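Local coordinates for protein HTP-2 (Caenorhabditis elegans, PDB 4TZM) that probably helps to build the meiotic chromosome axis, its HORMA domain binding a closure motif of the partner protein HTP-3, at residues L156-Q170 and G233-Q245. Residues are numbered along the deposited sequence; the frame is centred on the assembly and turned at random.
Sequences LAQLRYEGAESVRDQ and GHLRPGHHAAHMQ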
loop_
_atom_site.group_PDB
_atom_site.type_symbol
_atom_site.label_atom_id
_atom_site.label_comp_id
_atom_site.label_asym_id
_atom_site.label_seq_id
_atom_site.Cartn_x
_atom_site.Cartn_y
_atom_site.Cartn_z
ATOM N N LEU A 156 3.694 10.446 -12.188
ATOM C CA LEU A 156 2.548 10.279 -11.295
ATOM C C LEU A 156 1.958 11.607 -10.816
ATOM O O LEU A 156 0.756 11.700 -10.559
ATOM C CB LEU A 156 2.942 9.426 -10.084
ATOM C CG LEU A 156 1.769 8.843 -9.294
ATOM C CD1 LEU A 156 0.890 8.002 -10.210
ATOM C CD2 LEU A 156 2.249 8.025 -8.098
ATOM N N ALA A 157 2.801 12.628 -10.693
ATOM C CA ALA A 157 2.343 13.949 -10.271
ATOM C C ALA A 157 1.434 14.568 -11.325
ATOM O O ALA A 157 0.468 15.258 -10.998
ATOM C CB ALA A 157 3.527 14.860 -9.991
ATOM N N GLN A 158 1.752 14.313 -12.590
ATOM C CA GLN A 158 0.968 14.825 -13.708
ATOM C C GLN A 158 -0.321 14.028 -13.913
ATOM O O GLN A 158 -1.243 14.489 -14.585
ATOM C CB GLN A 158 1.794 14.799 -15.000
ATOM C CG GLN A 158 2.966 15.776 -15.048
ATOM C CD GLN A 158 3.658 15.791 -16.405
ATOM O OE1 GLN A 158 3.867 14.746 -17.025
ATOM N NE2 GLN A 158 4.007 16.984 -16.876
ATOM N N LEU A 159 -0.378 12.831 -13.336
ATOM C CA LEU A 159 -1.517 11.938 -13.540
ATOM C C LEU A 159 -2.816 12.488 -12.949
ATOM O O LEU A 159 -2.879 12.839 -11.772
ATOM C CB LEU A 159 -1.229 10.560 -12.946
ATOM C CG LEU A 159 -2.359 9.562 -13.193
ATOM C CD1 LEU A 159 -2.644 9.457 -14.684
ATOM C CD2 LEU A 159 -2.021 8.207 -12.611
ATOM N N ARG A 160 -3.852 12.544 -13.783
ATOM C CA ARG A 160 -5.145 13.112 -13.412
ATOM C C ARG A 160 -6.016 12.124 -12.647
ATOM O O ARG A 160 -5.870 10.911 -12.790
ATOM C CB ARG A 160 -5.901 13.557 -14.663
ATOM C CG ARG A 160 -6.166 15.049 -14.791
ATOM C CD ARG A 160 -7.077 15.304 -15.989
ATOM N NE ARG A 160 -6.866 16.612 -16.606
ATOM C CZ ARG A 160 -7.409 16.981 -17.763
ATOM N NH1 ARG A 160 -8.193 16.139 -18.424
ATOM N NH2 ARG A 160 -7.170 18.186 -18.265
ATOM N N TYR A 161 -6.936 12.650 -11.845
ATOM C CA TYR A 161 -7.983 11.819 -11.268
ATOM C C TYR A 161 -9.052 11.590 -12.334
ATOM O O TYR A 161 -9.632 12.542 -12.853
ATOM C CB TYR A 161 -8.580 12.459 -10.011
ATOM C CG TYR A 161 -9.911 11.858 -9.633
ATOM C CD1 TYR A 161 -9.984 10.594 -9.066
ATOM C CD2 TYR A 161 -11.096 12.548 -9.855
ATOM C CE1 TYR A 161 -11.200 10.035 -8.725
ATOM C CE2 TYR A 161 -12.319 11.996 -9.518
ATOM C CZ TYR A 161 -12.363 10.741 -8.954
ATOM O OH TYR A 161 -13.578 10.190 -8.617
ATOM N N GLU A 162 -9.303 10.326 -12.660
ATOM C CA GLU A 162 -10.159 9.994 -13.794
ATOM C C GLU A 162 -11.449 9.270 -13.414
ATOM O O GLU A 162 -12.107 8.676 -14.271
ATOM C CB GLU A 162 -9.371 9.152 -14.810
ATOM C CG GLU A 162 -8.140 9.841 -15.390
ATOM C CD GLU A 162 -8.475 10.922 -16.410
ATOM O OE1 GLU A 162 -9.669 11.247 -16.580
ATOM O OE2 GLU A 162 -7.536 11.443 -17.052
ATOM N N GLY A 163 -11.809 9.319 -12.136
ATOM C CA GLY A 163 -13.075 8.761 -11.702
ATOM C C GLY A 163 -12.932 7.539 -10.817
ATOM O O GLY A 163 -11.856 6.948 -10.726
ATOM N N ALA A 164 -14.029 7.158 -10.169
ATOM C CA ALA A 164 -14.027 6.017 -9.262
ATOM C C ALA A 164 -13.754 4.706 -9.996
ATOM O O ALA A 164 -13.019 3.854 -9.497
ATOM C CB ALA A 164 -15.350 5.942 -8.513
ATOM N N GLU A 165 -14.344 4.543 -11.175
ATOM C CA GLU A 165 -14.176 3.300 -11.917
ATOM C C GLU A 165 -12.716 3.092 -12.309
ATOM O O GLU A 165 -12.225 1.965 -12.283
ATOM C CB GLU A 165 -15.084 3.276 -13.153
ATOM C CG GLU A 165 -16.565 3.067 -12.837
ATOM C CD GLU A 165 -16.897 1.640 -12.421
ATOM O OE1 GLU A 165 -16.035 0.751 -12.586
ATOM O OE2 GLU A 165 -18.023 1.406 -11.931
ATOM N N SER A 166 -12.016 4.171 -12.648
ATOM C CA SER A 166 -10.595 4.071 -12.976
ATOM C C SER A 166 -9.782 3.645 -11.754
ATOM O O SER A 166 -8.829 2.877 -11.879
ATOM C CB SER A 166 -10.063 5.395 -13.534
ATOM O OG SER A 166 -10.004 6.389 -12.523
ATOM N N VAL A 167 -10.164 4.131 -10.575
ATOM C CA VAL A 167 -9.489 3.734 -9.340
ATOM C C VAL A 167 -9.683 2.240 -9.079
ATOM O O VAL A 167 -8.731 1.532 -8.735
ATOM C CB VAL A 167 -9.992 4.545 -8.121
ATOM C CG1 VAL A 167 -9.294 4.088 -6.861
ATOM C CG2 VAL A 167 -9.764 6.033 -8.335
ATOM N N ARG A 168 -10.913 1.759 -9.253
ATOM C CA ARG A 168 -11.208 0.330 -9.118
ATOM C C ARG A 168 -10.380 -0.509 -10.096
ATOM O O ARG A 168 -9.893 -1.581 -9.741
ATOM C CB ARG A 168 -12.706 0.066 -9.331
ATOM C CG ARG A 168 -13.122 -1.414 -9.307
ATOM C CD ARG A 168 -14.611 -1.564 -9.630
ATOM N NE ARG A 168 -15.046 -2.956 -9.736
ATOM C CZ ARG A 168 -15.037 -3.660 -10.865
ATOM N NH1 ARG A 168 -14.605 -3.108 -11.991
ATOM N NH2 ARG A 168 -15.457 -4.918 -10.871
ATOM N N ASP A 169 -10.221 -0.014 -11.323
ATOM C CA ASP A 169 -9.383 -0.684 -12.316
ATOM C C ASP A 169 -7.926 -0.723 -11.869
ATOM O O ASP A 169 -7.232 -1.720 -12.069
ATOM C CB ASP A 169 -9.469 0.011 -13.679
ATOM C CG ASP A 169 -10.815 -0.171 -14.355
ATOM O OD1 ASP A 169 -11.596 -1.047 -13.928
ATOM O OD2 ASP A 169 -11.088 0.564 -15.330
ATOM N N GLN A 170 -7.462 0.377 -11.284
ATOM C CA GLN A 170 -6.083 0.469 -10.819
ATOM C C GLN A 170 -5.850 -0.462 -9.635
ATOM O O GLN A 170 -4.765 -1.020 -9.482
ATOM C CB GLN A 170 -5.739 1.912 -10.434
ATOM C CG GLN A 170 -5.598 2.871 -11.613
ATOM C CD GLN A 170 -5.653 4.332 -11.190
ATOM O OE1 GLN A 170 -5.955 4.645 -10.038
ATOM N NE2 GLN A 170 -5.363 5.231 -12.123
ATOM N N GLY A 233 2.182 -1.124 -9.850
ATOM C CA GLY A 233 1.113 -0.252 -10.297
ATOM C C GLY A 233 0.971 1.005 -9.458
ATOM O O GLY A 233 1.776 1.265 -8.562
ATOM N N HIS A 234 -0.066 1.783 -9.753
ATOM C CA HIS A 234 -0.313 3.042 -9.066
ATOM C C HIS A 234 -1.787 3.211 -8.706
ATOM O O HIS A 234 -2.645 2.453 -9.158
ATOM C CB HIS A 234 0.149 4.216 -9.929
ATOM C CG HIS A 234 -0.611 4.357 -11.211
ATOM N ND1 HIS A 234 -0.230 3.728 -12.377
ATOM C CD2 HIS A 234 -1.735 5.050 -11.508
ATOM C CE1 HIS A 234 -1.084 4.032 -13.338
ATOM N NE2 HIS A 234 -2.006 4.833 -12.837
ATOM N N LEU A 235 -2.065 4.214 -7.881
ATOM C CA LEU A 235 -3.419 4.546 -7.459
ATOM C C LEU A 235 -3.593 6.056 -7.546
ATOM O O LEU A 235 -2.702 6.808 -7.149
ATOM C CB LEU A 235 -3.688 4.045 -6.031
ATOM C CG LEU A 235 -3.755 2.528 -5.822
ATOM C CD1 LEU A 235 -3.738 2.158 -4.341
ATOM C CD2 LEU A 235 -4.985 1.944 -6.502
ATOM N N ARG A 236 -4.721 6.502 -8.089
ATOM C CA ARG A 236 -4.987 7.931 -8.205
ATOM C C ARG A 236 -6.436 8.232 -7.840
ATOM O O ARG A 236 -7.282 8.404 -8.721
ATOM C CB ARG A 236 -4.673 8.427 -9.625
ATOM C CG ARG A 236 -4.818 9.944 -9.858
ATOM C CD ARG A 236 -4.024 10.761 -8.849
ATOM N NE ARG A 236 -3.826 12.153 -9.256
ATOM C CZ ARG A 236 -4.537 13.185 -8.806
ATOM N NH1 ARG A 236 -5.518 12.996 -7.933
ATOM N NH2 ARG A 236 -4.268 14.411 -9.231
ATOM N N PRO A 237 -6.736 8.274 -6.532
ATOM C CA PRO A 237 -8.040 8.790 -6.111
ATOM C C PRO A 237 -8.092 10.312 -6.229
ATOM O O PRO A 237 -7.218 10.909 -6.861
ATOM C CB PRO A 237 -8.151 8.334 -4.654
ATOM C CG PRO A 237 -6.759 8.111 -4.210
ATOM C CD PRO A 237 -5.990 7.669 -5.416
ATOM N N GLY A 238 -9.105 10.927 -5.627
ATOM C CA GLY A 238 -9.329 12.353 -5.769
ATOM C C GLY A 238 -8.175 13.270 -5.401
ATOM O O GLY A 238 -7.904 14.239 -6.109
ATOM N N HIS A 239 -7.490 12.989 -4.297
ATOM C CA HIS A 239 -6.539 13.965 -3.773
ATOM C C HIS A 239 -5.215 13.353 -3.352
ATOM O O HIS A 239 -4.389 14.014 -2.721
ATOM C CB HIS A 239 -7.177 14.716 -2.602
ATOM C CG HIS A 239 -8.445 15.420 -2.973
ATOM N ND1 HIS A 239 -8.497 16.767 -3.248
ATOM C CD2 HIS A 239 -9.701 14.948 -3.153
ATOM C CE1 HIS A 239 -9.734 17.101 -3.565
ATOM N NE2 HIS A 239 -10.485 16.018 -3.516
ATOM N N HIS A 240 -5.007 12.096 -3.718
ATOM C CA HIS A 240 -3.790 11.396 -3.351
ATOM C C HIS A 240 -3.317 10.528 -4.505
ATOM O O HIS A 240 -4.088 10.213 -5.411
ATOM C CB HIS A 240 -4.015 10.524 -2.110
ATOM C CG HIS A 240 -4.520 11.275 -0.920
ATOM N ND1 HIS A 240 -5.840 11.645 -0.780
ATOM C CD2 HIS A 240 -3.882 11.734 0.186
ATOM C CE1 HIS A 240 -5.996 12.300 0.360
ATOM N NE2 HIS A 240 -4.821 12.366 0.962
ATOM N N ALA A 241 -2.045 10.150 -4.469
ATOM C CA ALA A 241 -1.508 9.182 -5.413
ATOM C C ALA A 241 -0.522 8.270 -4.697
ATOM O O ALA A 241 0.160 8.695 -3.764
ATOM C CB ALA A 241 -0.843 9.880 -6.597
ATOM N N ALA A 242 -0.459 7.016 -5.133
ATOM C CA ALA A 242 0.473 6.057 -4.563
ATOM C C ALA A 242 1.208 5.292 -5.666
ATOM O O ALA A 242 0.639 5.013 -6.724
ATOM C CB ALA A 242 -0.256 5.094 -3.645
ATOM N N HIS A 243 2.475 4.969 -5.422
ATOM C CA HIS A 243 3.255 4.171 -6.361
ATOM C C HIS A 243 3.811 2.926 -5.670
ATOM O O HIS A 243 4.561 3.031 -4.696
ATOM C CB HIS A 243 4.393 4.995 -6.956
ATOM C CG HIS A 243 5.143 4.287 -8.040
ATOM N ND1 HIS A 243 6.468 3.931 -7.913
ATOM C CD2 HIS A 243 4.754 3.864 -9.265
ATOM C CE1 HIS A 243 6.865 3.324 -9.020
ATOM N NE2 HIS A 243 5.843 3.270 -9.853
ATOM N N MET A 244 3.432 1.757 -6.180
ATOM C CA MET A 244 3.837 0.474 -5.607
ATOM C C MET A 244 5.002 -0.131 -6.399
ATOM O O MET A 244 4.953 -0.228 -7.629
ATOM C CB MET A 244 2.641 -0.488 -5.572
ATOM C CG MET A 244 2.861 -1.771 -4.772
ATOM S SD MET A 244 3.008 -1.514 -2.989
ATOM C CE MET A 244 3.309 -3.187 -2.417
ATOM N N GLN A 245 6.052 -0.523 -5.687
ATOM C CA GLN A 245 7.265 -1.033 -6.314
ATOM C C GLN A 245 7.790 -2.252 -5.570
ATOM O O GLN A 245 7.498 -2.441 -4.391
ATOM C CB GLN A 245 8.343 0.053 -6.354
ATOM C CG GLN A 245 8.661 0.582 -7.738
ATOM C CD GLN A 245 9.484 1.858 -7.702
ATOM O OE1 GLN A 245 9.626 2.489 -6.655
ATOM N NE2 GLN A 245 10.027 2.246 -8.852
HETATM O O HOH W 1 -7.675 8.073 -11.298
HETATM O O HOH W 2 -2.797 -0.115 -10.763
#
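The turn of the beta hairpin formed by strands 228-235 and 240-248 of the HORMA domain is gripped by the loop that leads into helix 164-185, with Arg236 of the turn and Leu159 and Tyr161 of the loop at the centre. Arg236 NE donates to Leu159 O over 2.8 Å, from 34° outside the carbonyl plane, and its NH2 adds a weak bond to the same oxygen. The arginine leaves the backbone with CG anti to N (chi1 -176°) and then bends at chi2, which lays one guanidinium face under Tyr161 N and turns NH1 back to Pro237 O, 2.9 Å away. NH2 also donates a hydrogen bond to Gly136 O, and Phe132 of strand 123-133 makes a cation-pi contact with the Arg236 guanidinium. A leucine at Arg236 would probably leave Leu159 O and Pro237 O without these donors and the loop freer to shift against the turn.

Gly238 CA sits over one face of the Tyr161 ring, 4.1 Å from its centroid, a CH-pi contact, while Gly163 N lies over the other face. Farther along, Gln170 OE1 accepts a hydrogen bond from Arg236 N at 3.0 Å, tying this part of helix 164-185 to the first residue of the turn after strand 228-235. Leu159 CD2 packs 3.4 Å from His234 CD2, the two side chains crossing nearly at right angles, and Leu156 CG, on helix 153-158, meets Ala241 CB at 3.9 Å. A water bridges Arg236 O, Glu162 N and Ser166 OG. Together these contacts pack the end of helix 153-158, the loop after it and the start of helix 164-185 against a beta hairpin of the antiparallel sheet, consistent with the alpha/beta HORMA fold shared with Mad2.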